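Local structure of linoleate 11-lipoxygenase (Gaeumannomyces graminis, 5FX8) at residues A[166-171]-A[280-285]; A[171-176]-A[395-400]; A[57-62]-A[433-438]; A[318-323]-A[555-560]; A[342-345]-A[350-353]. The protein oxygenates linoleic and alpha-linolenic acids at a manganese centre, giving 11S- and 13R-hydroperoxides, the 11S product being converted further to the 13R one. One frame throughout, in Å; residues are numbered along the deposited sequence.

Contact 1: residues A[166-171]-A[280-285]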
# COMPACT_ATOMS: atom_id res chain seq x y z
N MET A 166 10.78 -14.84 -14.66
CA MET A 166 11.22 -13.48 -14.36
C MET A 166 10.50 -12.86 -13.15
O MET A 166 11.05 -11.94 -12.56
CB MET A 166 11.02 -12.60 -15.58
CG MET A 166 12.06 -12.81 -16.63
SD MET A 166 13.69 -12.84 -15.92
CE MET A 166 14.10 -11.13 -16.10
N GLU A 167 9.31 -13.33 -12.78
CA GLU A 167 8.67 -12.83 -11.57
C GLU A 167 9.56 -12.98 -10.34
O GLU A 167 9.47 -12.16 -9.42
CB GLU A 167 7.34 -13.55 -11.35
CG GLU A 167 6.16 -12.96 -12.09
CD GLU A 167 4.91 -13.85 -12.08
OE1 GLU A 167 4.86 -14.84 -11.32
OE2 GLU A 167 3.98 -13.58 -12.85
N ARG A 168 10.41 -14.01 -10.30
CA ARG A 168 11.32 -14.21 -9.17
C ARG A 168 12.44 -13.19 -9.14
O ARG A 168 13.22 -13.20 -8.19
CB ARG A 168 11.93 -15.61 -9.19
CG ARG A 168 11.01 -16.74 -9.54
CD ARG A 168 9.73 -16.66 -8.78
NE ARG A 168 8.58 -16.76 -9.67
CZ ARG A 168 7.36 -16.40 -9.33
NH1 ARG A 168 7.16 -15.90 -8.14
NH2 ARG A 168 6.37 -16.53 -10.17
N LEU A 169 12.58 -12.35 -10.15
CA LEU A 169 13.55 -11.27 -10.17
C LEU A 169 12.86 -9.90 -10.20
O LEU A 169 13.50 -8.89 -10.47
CB LEU A 169 14.52 -11.42 -11.34
CG LEU A 169 15.40 -12.68 -11.33
CD1 LEU A 169 16.04 -12.96 -12.67
CD2 LEU A 169 16.50 -12.63 -10.29
N SER A 170 11.56 -9.85 -9.92
CA SER A 170 10.86 -8.58 -9.97
C SER A 170 9.72 -8.51 -8.95
O SER A 170 9.88 -7.90 -7.90
CB SER A 170 10.33 -8.33 -11.37
OG SER A 170 9.54 -9.40 -11.80
N SER A 171 8.58 -9.14 -9.25
CA SER A 171 7.42 -9.11 -8.36
C SER A 171 7.75 -9.55 -6.95
O SER A 171 7.31 -8.93 -5.98
CB SER A 171 6.34 -10.00 -8.91
OG SER A 171 6.09 -9.59 -10.21
N ASN A 280 0.77 -19.76 -5.82
CA ASN A 280 0.04 -19.78 -4.57
C ASN A 280 0.99 -19.81 -3.39
O ASN A 280 0.81 -19.07 -2.40
CB ASN A 280 -0.86 -21.01 -4.60
CG ASN A 280 -1.69 -21.15 -3.38
OD1 ASN A 280 -1.43 -21.97 -2.52
ND2 ASN A 280 -2.71 -20.34 -3.30
N ASN A 281 2.01 -20.66 -3.46
CA ASN A 281 2.97 -20.70 -2.37
C ASN A 281 3.79 -19.40 -2.29
O ASN A 281 4.08 -18.91 -1.20
CB ASN A 281 3.88 -21.90 -2.53
CG ASN A 281 3.14 -23.20 -2.43
OD1 ASN A 281 3.34 -24.12 -3.21
ND2 ASN A 281 2.25 -23.28 -1.45
N ASP A 282 4.13 -18.83 -3.44
CA ASP A 282 4.89 -17.59 -3.47
C ASP A 282 4.08 -16.42 -2.95
O ASP A 282 4.62 -15.54 -2.27
CB ASP A 282 5.37 -17.33 -4.90
CG ASP A 282 6.50 -16.34 -4.95
OD1 ASP A 282 7.59 -16.67 -4.45
OD2 ASP A 282 6.28 -15.22 -5.47
N LEU A 283 2.77 -16.40 -3.23
CA LEU A 283 1.92 -15.35 -2.67
C LEU A 283 1.85 -15.45 -1.15
O LEU A 283 1.97 -14.44 -0.44
CB LEU A 283 0.53 -15.41 -3.29
CG LEU A 283 -0.39 -14.22 -2.99
CD1 LEU A 283 0.26 -12.83 -3.22
CD2 LEU A 283 -1.65 -14.34 -3.81
N PHE A 284 1.64 -16.66 -0.64
CA PHE A 284 1.68 -16.83 0.80
C PHE A 284 2.99 -16.30 1.37
O PHE A 284 3.00 -15.60 2.39
CB PHE A 284 1.50 -18.29 1.14
CG PHE A 284 1.66 -18.62 2.58
CD1 PHE A 284 2.91 -18.96 3.10
CD2 PHE A 284 0.57 -18.63 3.42
CE1 PHE A 284 3.04 -19.27 4.41
CE2 PHE A 284 0.70 -18.95 4.72
CZ PHE A 284 1.93 -19.27 5.23
N TYR A 285 4.10 -16.64 0.71
CA TYR A 285 5.41 -16.24 1.21
C TYR A 285 5.54 -14.73 1.27
O TYR A 285 5.97 -14.17 2.27
CB TYR A 285 6.53 -16.82 0.35
CG TYR A 285 7.91 -16.32 0.74
CD1 TYR A 285 8.43 -15.16 0.19
CD2 TYR A 285 8.68 -17.01 1.65
CE1 TYR A 285 9.66 -14.69 0.55
CE2 TYR A 285 9.92 -16.56 2.01
CZ TYR A 285 10.40 -15.40 1.45
OH TYR A 285 11.64 -14.94 1.80
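R168 reaches across to D282 with a single guanidinium nitrogen, after a route that bends twice. CB, CG and CD make no contact with 280-285; the bends at chi2 and chi3 bring the guanidinium back beside E167. NE is taken up by the backbone oxygen of F164. At CZ the group turns one face to E167 CB, which sits 3.3 Å from its plane near the rim. NH2 forms a salt bridge with E167 OE1, and R168 NH1 forms one with D282 OD2 at 2.9 Å. Such a buried network ties the loop behind helix 161-166 to helix 268-305, the long helix of the lipoxygenase fold that also carries the manganese ligands H290 and H294. D282 OD2 lies at the guanidinium edge, yet the guanidinium and carboxylate planes are 88° apart, and contact is made through one oxygen rather than a two-pronged pairing. Arginine suits the spot because its several donors can serve two carboxylates at once, through E167 OE1 and D282 OD2, 6.0 Å apart. D282 OD1 is hydrogen-bonded to H217 NE2, while OD2 also accepts from N172 ND2.

Contact 2: residues A[171-176]-A[395-400]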
# COMPACT_ATOMS: atom_id res chain seq x y z
N SER A 171 8.58 -9.14 -9.25
CA SER A 171 7.42 -9.11 -8.36
C SER A 171 7.75 -9.55 -6.95
O SER A 171 7.31 -8.93 -5.98
CB SER A 171 6.34 -10.00 -8.91
OG SER A 171 6.09 -9.59 -10.21
N ASN A 172 8.42 -10.69 -6.80
CA ASN A 172 8.84 -11.20 -5.50
C ASN A 172 10.28 -11.63 -5.65
O ASN A 172 10.56 -12.79 -5.97
CB ASN A 172 8.00 -12.36 -4.99
CG ASN A 172 8.58 -12.97 -3.70
OD1 ASN A 172 9.53 -12.42 -3.12
ND2 ASN A 172 8.01 -14.08 -3.25
N PRO A 173 11.22 -10.74 -5.40
CA PRO A 173 12.64 -11.04 -5.61
C PRO A 173 13.38 -11.48 -4.36
O PRO A 173 14.61 -11.58 -4.38
CB PRO A 173 13.17 -9.69 -6.08
CG PRO A 173 12.36 -8.73 -5.26
CD PRO A 173 10.98 -9.30 -5.24
N TYR A 174 12.67 -11.71 -3.28
CA TYR A 174 13.29 -11.93 -2.00
C TYR A 174 13.44 -13.39 -1.64
O TYR A 174 13.87 -13.68 -0.53
CB TYR A 174 12.48 -11.20 -0.95
CG TYR A 174 12.68 -9.73 -0.99
CD1 TYR A 174 13.90 -9.18 -0.65
CD2 TYR A 174 11.67 -8.88 -1.36
CE1 TYR A 174 14.09 -7.89 -0.67
CE2 TYR A 174 11.86 -7.56 -1.38
CZ TYR A 174 13.08 -7.09 -1.03
OH TYR A 174 13.31 -5.77 -1.03
N VAL A 175 13.12 -14.32 -2.55
CA VAL A 175 13.12 -15.74 -2.18
C VAL A 175 14.16 -16.47 -3.02
O VAL A 175 14.83 -17.38 -2.52
CB VAL A 175 11.70 -16.38 -2.28
CG1 VAL A 175 11.15 -16.42 -3.65
CG2 VAL A 175 11.71 -17.77 -1.74
N LEU A 176 14.37 -16.05 -4.25
CA LEU A 176 15.26 -16.78 -5.15
C LEU A 176 16.70 -16.80 -4.65
O LEU A 176 17.19 -15.84 -4.06
CB LEU A 176 15.19 -16.16 -6.54
CG LEU A 176 15.99 -16.86 -7.62
CD1 LEU A 176 15.24 -18.11 -8.08
CD2 LEU A 176 16.31 -15.90 -8.75
N PHE A 395 17.76 -8.18 -14.07
CA PHE A 395 17.29 -8.25 -12.69
C PHE A 395 16.54 -6.95 -12.44
O PHE A 395 17.08 -6.00 -11.86
CB PHE A 395 18.47 -8.45 -11.74
CG PHE A 395 18.08 -8.89 -10.35
CD1 PHE A 395 16.77 -8.83 -9.91
CD2 PHE A 395 19.05 -9.32 -9.47
CE1 PHE A 395 16.45 -9.20 -8.66
CE2 PHE A 395 18.72 -9.70 -8.21
CZ PHE A 395 17.44 -9.64 -7.80
N PRO A 396 15.30 -6.85 -12.91
CA PRO A 396 14.61 -5.56 -12.88
C PRO A 396 14.42 -5.00 -11.48
O PRO A 396 14.53 -3.79 -11.29
CB PRO A 396 13.28 -5.87 -13.56
CG PRO A 396 13.56 -6.97 -14.40
CD PRO A 396 14.55 -7.83 -13.71
N PHE A 397 14.17 -5.85 -10.49
CA PHE A 397 14.09 -5.34 -9.14
C PHE A 397 15.40 -4.71 -8.71
O PHE A 397 15.41 -3.63 -8.13
CB PHE A 397 13.70 -6.45 -8.18
CG PHE A 397 13.99 -6.13 -6.76
CD1 PHE A 397 13.11 -5.38 -6.02
CD2 PHE A 397 15.13 -6.58 -6.17
CE1 PHE A 397 13.38 -5.10 -4.73
CE2 PHE A 397 15.40 -6.29 -4.88
CZ PHE A 397 14.52 -5.55 -4.16
N TYR A 398 16.52 -5.36 -8.99
CA TYR A 398 17.81 -4.81 -8.60
C TYR A 398 18.08 -3.48 -9.31
O TYR A 398 18.65 -2.57 -8.71
CB TYR A 398 18.89 -5.83 -8.92
CG TYR A 398 20.28 -5.46 -8.52
CD1 TYR A 398 20.52 -4.65 -7.43
CD2 TYR A 398 21.36 -5.92 -9.24
CE1 TYR A 398 21.76 -4.33 -7.07
CE2 TYR A 398 22.61 -5.60 -8.90
CZ TYR A 398 22.81 -4.80 -7.81
OH TYR A 398 24.08 -4.45 -7.45
N GLU A 399 17.67 -3.34 -10.56
CA GLU A 399 18.01 -2.12 -11.28
C GLU A 399 17.15 -0.95 -10.80
O GLU A 399 17.67 0.13 -10.49
CB GLU A 399 17.85 -2.35 -12.79
CG GLU A 399 18.79 -3.41 -13.37
CD GLU A 399 18.16 -4.28 -14.49
OE1 GLU A 399 17.13 -3.90 -15.08
OE2 GLU A 399 18.74 -5.35 -14.79
N ASP A 400 15.84 -1.17 -10.71
CA ASP A 400 14.97 -0.16 -10.14
C ASP A 400 15.35 0.17 -8.70
O ASP A 400 15.39 1.35 -8.32
CB ASP A 400 13.52 -0.62 -10.24
CG ASP A 400 12.97 -0.41 -11.62
OD1 ASP A 400 13.70 0.23 -12.39
OD2 ASP A 400 11.85 -0.85 -11.96
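P173 is the bump of this contact, its CG lodged in the angle between the F397 and Y174 rings, which are inclined at 69°, with F395 at its side. P173 CG stands 3.5 Å from the centroid of the F397 ring and only 14° off its normal, a CH-pi contact placed almost squarely over the middle of the face. The same CG lies 3.9 Å above the plane of the Y174 ring, toward its rim. On the flank, P173 CB meets the edge of the F395 ring, 4.2 Å from F395 CE1. Further out, Y174 OH lies 3.4 Å from F397 CZ, and the two rings meet obliquely, centroids 5.3 Å apart. F397 can offer its face because its CG is trans to the backbone N (chi1 163°), which carries the ring away from the first turn of helix 396-420 toward the loop. On the loop side an Asx turn, with N172 OD1 accepting from Y174 N, shapes the bend that presents P173 and Y174 together. V480 of helix 460-481 also touches P173, and the side chain of Y174 comes within about 8 Å of those of H290 and H478, so the cluster borders the metal-binding helices. With rigid proline against flat phenylalanine and contacts almost wholly apolar, the two segments are held here by fit and dispersion rather than by directed polar bonds.

Contact 3: residues A[57-62]-A[433-438]. With NAG (2-acetamido-2-deoxy-beta-D-glucopyranose), chain E.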
# COMPACT_ATOMS: atom_id res chain seq x y z
N GLY A 57 19.89 19.81 30.03
CA GLY A 57 19.41 19.05 31.16
C GLY A 57 17.92 18.83 31.08
O GLY A 57 17.41 17.77 31.47
N ALA A 58 17.21 19.81 30.54
CA ALA A 58 15.78 19.65 30.31
C ALA A 58 15.52 18.68 29.18
O ALA A 58 14.57 17.89 29.24
CB ALA A 58 15.16 21.00 30.00
N ARG A 59 16.35 18.75 28.12
CA ARG A 59 16.27 17.81 27.01
C ARG A 59 16.43 16.38 27.52
O ARG A 59 15.63 15.49 27.22
CB ARG A 59 17.33 18.18 25.98
CG ARG A 59 17.43 17.34 24.74
CD ARG A 59 18.31 18.03 23.70
NE ARG A 59 18.46 17.27 22.46
CZ ARG A 59 18.61 17.82 21.28
NH1 ARG A 59 18.64 19.13 21.17
NH2 ARG A 59 18.72 17.08 20.20
N ASN A 60 17.44 16.18 28.34
CA ASN A 60 17.59 14.92 29.03
C ASN A 60 16.36 14.55 29.86
O ASN A 60 15.97 13.39 29.92
CB ASN A 60 18.84 14.99 29.90
CG ASN A 60 20.10 14.66 29.13
OD1 ASN A 60 20.06 14.32 27.95
ND2 ASN A 60 21.24 14.76 29.82
N ALA A 61 15.71 15.53 30.49
CA ALA A 61 14.57 15.18 31.32
C ALA A 61 13.41 14.68 30.48
O ALA A 61 12.71 13.73 30.86
CB ALA A 61 14.13 16.35 32.18
N SER A 62 13.18 15.30 29.32
CA SER A 62 12.07 14.85 28.50
C SER A 62 12.33 13.46 27.98
O SER A 62 11.41 12.63 27.94
CB SER A 62 11.85 15.82 27.36
OG SER A 62 11.62 17.10 27.88
N ASP A 433 27.54 12.87 19.99
CA ASP A 433 26.07 12.88 20.03
C ASP A 433 25.63 11.70 20.89
O ASP A 433 25.41 10.60 20.41
CB ASP A 433 25.50 12.80 18.61
CG ASP A 433 23.98 12.83 18.55
OD1 ASP A 433 23.33 12.61 19.57
OD2 ASP A 433 23.41 13.03 17.46
N TYR A 434 25.52 11.94 22.20
CA TYR A 434 25.20 10.86 23.12
C TYR A 434 23.81 10.31 22.87
O TYR A 434 23.56 9.13 23.15
CB TYR A 434 25.37 11.32 24.58
CG TYR A 434 24.54 12.51 24.96
CD1 TYR A 434 23.23 12.37 25.35
CD2 TYR A 434 25.06 13.79 24.91
CE1 TYR A 434 22.49 13.43 25.68
CE2 TYR A 434 24.33 14.84 25.23
CZ TYR A 434 23.05 14.67 25.62
OH TYR A 434 22.32 15.78 25.94
N GLU A 435 22.91 11.10 22.29
CA GLU A 435 21.60 10.56 21.93
C GLU A 435 21.72 9.51 20.83
O GLU A 435 21.14 8.43 20.94
CB GLU A 435 20.66 11.69 21.53
CG GLU A 435 20.29 12.59 22.70
CD GLU A 435 19.42 13.76 22.34
OE1 GLU A 435 19.07 13.93 21.18
OE2 GLU A 435 19.09 14.54 23.24
N LEU A 436 22.48 9.80 19.76
CA LEU A 436 22.67 8.81 18.71
C LEU A 436 23.34 7.55 19.24
O LEU A 436 22.92 6.42 18.93
CB LEU A 436 23.51 9.39 17.58
CG LEU A 436 23.75 8.44 16.42
CD1 LEU A 436 22.51 8.36 15.61
CD2 LEU A 436 24.84 9.01 15.62
N GLN A 437 24.39 7.72 20.04
CA GLN A 437 25.08 6.57 20.61
C GLN A 437 24.18 5.79 21.55
O GLN A 437 24.27 4.56 21.62
CB GLN A 437 26.34 7.03 21.33
CG GLN A 437 27.40 7.73 20.47
CD GLN A 437 27.78 7.03 19.14
OE1 GLN A 437 27.92 5.82 19.05
NE2 GLN A 437 28.01 7.83 18.13
N ASN A 438 23.30 6.48 22.27
CA ASN A 438 22.33 5.77 23.09
C ASN A 438 21.37 4.99 22.23
O ASN A 438 21.03 3.86 22.55
CB ASN A 438 21.57 6.73 23.98
CG ASN A 438 22.37 7.17 25.13
OD1 ASN A 438 23.43 6.63 25.38
ND2 ASN A 438 21.90 8.18 25.84
C1 NAG E . 22.58 14.47 29.37
C2 NAG E . 23.63 15.12 30.28
C3 NAG E . 25.04 14.67 29.89
C4 NAG E . 25.11 13.15 29.79
C5 NAG E . 24.02 12.66 28.86
C6 NAG E . 23.97 11.17 28.73
C7 NAG E . 23.17 17.34 31.24
C8 NAG E . 23.18 18.82 30.98
N2 NAG E . 23.54 16.57 30.22
O3 NAG E . 26.00 15.18 30.81
O4 NAG E . 26.37 12.75 29.27
O5 NAG E . 22.75 13.08 29.36
O6 NAG E . 23.69 10.59 29.99
O7 NAG E . 22.84 16.88 32.32
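R59 and E435 meet at about a right angle between helix 56-69 and the start of helix 434-444, in a surface helix pair that carries an N-linked glycan. R59 runs straight out from its helix, CG anti to the backbone N (chi1 -180°), and turns the NE side of its guanidinium to the carboxylate. R59 NE donates to E435 OE2 at 2.9 Å, on the syn side, while R59 NH2 makes a weak bond to E435 OE1 at 3.3 Å; the planes differ by 38°, making the two-pronged salt bridge somewhat twisted. NH2 also donates to T48 O, its stronger partner, and NH1 pairs with D53; arginine suits because its several N-H groups can serve all three.

A second layer lies alongside. N60, opening the N60-A61-S62 sequon, is joined to the sugar through an ND2–C1 bond of 1.4 Å. The sugar lies over one face of the Y434 ring, its C5 atom 3.5 Å above the plane and offset toward the rim, the flat aromatic giving the pyranose a surface to rest on. The helix behind Y434 is capped by D433, whose OD1 accepts from L436 N. At the edge of the tyrosine ring, Y434 OH gives a weak hydrogen bond to N60 OD1, at 3.4 Å.

Contact 4: residues A[318-323]-A[555-560]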
# COMPACT_ATOMS: atom_id res chain seq x y z
N LEU A 318 12.96 9.97 11.21
CA LEU A 318 12.43 8.65 11.48
C LEU A 318 10.93 8.69 11.73
O LEU A 318 10.19 7.86 11.20
CB LEU A 318 13.15 8.02 12.67
CG LEU A 318 14.55 7.49 12.42
CD1 LEU A 318 15.05 6.93 13.69
CD2 LEU A 318 14.57 6.43 11.39
N ASN A 319 10.46 9.68 12.49
CA ASN A 319 9.02 9.84 12.65
C ASN A 319 8.34 10.01 11.32
O ASN A 319 7.27 9.43 11.09
CB ASN A 319 8.69 11.04 13.52
CG ASN A 319 8.81 10.72 14.93
OD1 ASN A 319 8.84 9.55 15.24
ND2 ASN A 319 8.95 11.71 15.79
N ARG A 320 8.91 10.81 10.45
CA ARG A 320 8.29 10.97 9.14
C ARG A 320 8.20 9.65 8.40
O ARG A 320 7.16 9.33 7.82
CB ARG A 320 9.07 11.99 8.32
CG ARG A 320 8.60 12.05 6.90
CD ARG A 320 7.39 12.88 6.84
NE ARG A 320 6.99 13.19 5.48
CZ ARG A 320 5.87 13.83 5.18
NH1 ARG A 320 5.06 14.24 6.13
NH2 ARG A 320 5.58 14.08 3.93
N LEU A 321 9.27 8.85 8.40
CA LEU A 321 9.23 7.61 7.64
C LEU A 321 8.33 6.56 8.28
O LEU A 321 7.84 5.67 7.58
CB LEU A 321 10.64 7.04 7.48
CG LEU A 321 11.70 7.79 6.70
CD1 LEU A 321 12.98 7.17 7.07
CD2 LEU A 321 11.46 7.63 5.26
N MET A 322 8.12 6.61 9.59
CA MET A 322 7.28 5.68 10.31
C MET A 322 5.87 6.23 10.52
O MET A 322 5.18 5.81 11.45
CB MET A 322 7.89 5.35 11.66
CG MET A 322 9.22 4.70 11.60
SD MET A 322 9.16 3.14 10.78
CE MET A 322 10.11 3.72 9.46
N TYR A 323 5.47 7.19 9.69
CA TYR A 323 4.12 7.68 9.69
C TYR A 323 3.14 6.51 9.67
O TYR A 323 3.27 5.57 8.89
CB TYR A 323 3.92 8.59 8.49
CG TYR A 323 2.60 9.29 8.47
CD1 TYR A 323 2.15 9.99 9.56
CD2 TYR A 323 1.80 9.26 7.34
CE1 TYR A 323 0.95 10.63 9.54
CE2 TYR A 323 0.62 9.89 7.30
CZ TYR A 323 0.18 10.58 8.41
OH TYR A 323 -1.04 11.22 8.37
N PHE A 555 10.46 13.69 2.18
CA PHE A 555 11.23 14.55 3.07
C PHE A 555 10.76 15.99 3.02
O PHE A 555 11.39 16.86 3.61
CB PHE A 555 12.72 14.46 2.73
CG PHE A 555 13.20 13.07 2.71
CD1 PHE A 555 13.22 12.32 3.85
CD2 PHE A 555 13.57 12.49 1.53
CE1 PHE A 555 13.61 11.03 3.84
CE2 PHE A 555 13.97 11.20 1.51
CZ PHE A 555 13.99 10.46 2.68
N ALA A 556 9.62 16.21 2.37
CA ALA A 556 9.09 17.51 2.08
C ALA A 556 8.03 17.92 3.06
O ALA A 556 7.20 18.76 2.73
CB ALA A 556 8.52 17.50 0.67
N ALA A 557 7.99 17.31 4.22
CA ALA A 557 7.07 17.73 5.25
C ALA A 557 7.38 19.16 5.67
O ALA A 557 8.51 19.44 6.07
CB ALA A 557 7.19 16.83 6.47
N PRO A 558 6.38 20.04 5.71
CA PRO A 558 6.65 21.44 6.09
C PRO A 558 7.36 21.62 7.42
O PRO A 558 8.21 22.50 7.52
CB PRO A 558 5.24 22.04 6.11
CG PRO A 558 4.48 21.19 5.14
CD PRO A 558 4.97 19.81 5.38
N ASP A 559 7.05 20.82 8.43
CA ASP A 559 7.74 20.98 9.71
C ASP A 559 9.20 20.55 9.63
O ASP A 559 10.03 21.09 10.36
CB ASP A 559 7.01 20.19 10.78
CG ASP A 559 5.56 20.62 10.91
OD1 ASP A 559 5.25 21.81 10.66
OD2 ASP A 559 4.72 19.76 11.25
N LEU A 560 9.52 19.59 8.77
CA LEU A 560 10.91 19.19 8.63
C LEU A 560 11.69 20.21 7.82
O LEU A 560 12.83 20.54 8.16
CB LEU A 560 10.98 17.80 8.00
CG LEU A 560 10.45 16.58 8.74
CD1 LEU A 560 10.67 15.39 7.88
CD2 LEU A 560 11.20 16.41 9.99
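R320 spreads one face of its guanidinium over the methyl group of A557, whose CB stands 3.3 Å from the plane, displaced toward the rim and closest to NH1. The arm gets there by leaving helix 313-321 with chi1 at 171°, CG pointing back from the backbone N, and bending at chi2, after which it runs out extended toward A557. Its aliphatic beginning is used as well: L560 CD1 comes within 3.8 Å of R320 CB, and the two side chains cross at a slant. One side chain thus covers two apolar partners, the leucine near its root and the alanine near its end. Alanine is apt at that position because a small methyl lets a broad planar group lie close to the backbone.

On the neighbouring flank, L321 CD2 approaches F555 CE1 at 4.3 Å, a looser apolar contact made obliquely to the ring. That ring belongs to an aromatic cluster, stacked on F411 and meeting F575 edge-to-face, while L321 also packs on A471 and T474 of helix 460-481, which carries the metal ligand H478. The contact therefore joins the end of helix 313-321 to the turn that leads into helix 558-563, with A557 at the N-cap position of the latter.

The polar end of R320 finds its partners just before the second segment, NE bonding to A554 O and NH2 to D553 O. The chemistry implies a division of labour: backbone oxygens hold the arginine's edge while methyl groups pack against its face and stem.

Contact 5: residues A[342-345]-A[350-353]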
# COMPACT_ATOMS: atom_id res chain seq x y z
N PHE A 342 -10.18 -11.35 6.80
CA PHE A 342 -10.01 -11.29 5.36
C PHE A 342 -9.03 -12.33 4.86
O PHE A 342 -9.17 -12.85 3.74
CB PHE A 342 -9.54 -9.91 4.97
CG PHE A 342 -10.50 -8.85 5.30
CD1 PHE A 342 -11.78 -8.89 4.82
CD2 PHE A 342 -10.12 -7.79 6.08
CE1 PHE A 342 -12.65 -7.90 5.10
CE2 PHE A 342 -11.00 -6.79 6.37
CZ PHE A 342 -12.28 -6.86 5.88
N TRP A 343 -8.02 -12.64 5.66
CA TRP A 343 -7.11 -13.69 5.25
C TRP A 343 -7.86 -15.01 5.14
O TRP A 343 -7.86 -15.63 4.08
CB TRP A 343 -5.92 -13.82 6.21
CG TRP A 343 -4.96 -14.93 5.80
CD1 TRP A 343 -5.05 -16.23 6.16
CD2 TRP A 343 -3.80 -14.83 4.96
NE1 TRP A 343 -4.04 -16.96 5.59
CE2 TRP A 343 -3.25 -16.12 4.85
CE3 TRP A 343 -3.17 -13.77 4.30
CZ2 TRP A 343 -2.10 -16.39 4.11
CZ3 TRP A 343 -2.03 -14.04 3.54
CH2 TRP A 343 -1.50 -15.33 3.47
N ASP A 344 -8.54 -15.41 6.22
CA ASP A 344 -9.28 -16.68 6.21
C ASP A 344 -10.27 -16.72 5.06
O ASP A 344 -10.39 -17.75 4.39
CB ASP A 344 -10.02 -16.89 7.54
CG ASP A 344 -9.13 -17.44 8.63
OD1 ASP A 344 -8.09 -18.06 8.31
OD2 ASP A 344 -9.48 -17.26 9.81
N GLN A 345 -10.96 -15.61 4.81
CA GLN A 345 -11.93 -15.54 3.74
C GLN A 345 -11.31 -15.84 2.38
O GLN A 345 -11.99 -16.39 1.51
CB GLN A 345 -12.58 -14.16 3.69
CG GLN A 345 -13.44 -13.78 4.85
CD GLN A 345 -13.79 -12.28 4.83
OE1 GLN A 345 -13.80 -11.65 3.76
NE2 GLN A 345 -14.05 -11.70 6.01
N PRO A 350 -4.83 -21.23 6.74
CA PRO A 350 -5.54 -20.44 7.76
C PRO A 350 -4.65 -19.35 8.33
O PRO A 350 -3.42 -19.39 8.24
CB PRO A 350 -5.87 -21.48 8.84
CG PRO A 350 -4.78 -22.46 8.75
CD PRO A 350 -4.45 -22.55 7.25
N ALA A 351 -5.31 -18.37 8.97
CA ALA A 351 -4.61 -17.24 9.57
C ALA A 351 -3.60 -17.69 10.61
O ALA A 351 -2.59 -17.01 10.81
CB ALA A 351 -5.59 -16.27 10.21
N SER A 352 -3.84 -18.83 11.27
CA SER A 352 -2.90 -19.30 12.27
C SER A 352 -1.57 -19.69 11.65
O SER A 352 -0.51 -19.52 12.27
CB SER A 352 -3.50 -20.49 13.01
OG SER A 352 -3.83 -21.48 12.06
N ALA A 353 -1.60 -20.22 10.42
CA ALA A 353 -0.38 -20.60 9.72
C ALA A 353 0.32 -19.37 9.15
O ALA A 353 1.55 -19.24 9.26
CB ALA A 353 -0.70 -21.58 8.60
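The backbones of D344 and P350 come within 5.5 Å at their CA atoms, where short helix 342-346 gives way to helix 351-363, two consecutive helices joined by a short turn that side chains of the first helix close. In W343 the chi1 of 179° swings the indole away from its own backbone N and across the turn. W343 CD1 comes obliquely to A351, 3.5 Å from its N and 4.1 Å from its CB, so the alanine's small side chain leaves room for the large ring. The indole NH is engaged by the carbonyl of L349, just before the second segment, and the ring stacks on F347 within the turn. The side chain of W343 lies about 8 Å from those of H290 and N482, placing this turn near the manganese site.

D344 meets the same residue, A351, by its backbone N-H. P350, at the N-cap position, has no side-chain acceptor to offer its helix, and the aspartate supplies one from the preceding helix; its other oxygen, OD2, accepts from G340 N, so the carboxylate is held through both oxygens. D344 OD1 receives A351 N at 2.9 Å with an angle of 152° at the hydrogen, on the syn side and 24° out of the carboxylate plane.

Contacts 1 and 2 share S171, hold successive parts of one loop and have their centres 10 Å from the chain centre; both are buried, yet the first is ionic and the second aromatic and aliphatic. They also touch, through L169 O to F397 N and D282 OD2 to N172 ND2. Contact 5, partly buried with its centre about 19 Å from that of the chain, meets contact 1 where F284 packs on W343, and is a local turn rather than a long-range tie. Contact 4 is buried further out and mixes arginine with methyl groups. Contact 3, 34 Å from the centre, is the most peripheral: it pairs charges and bears a glycan.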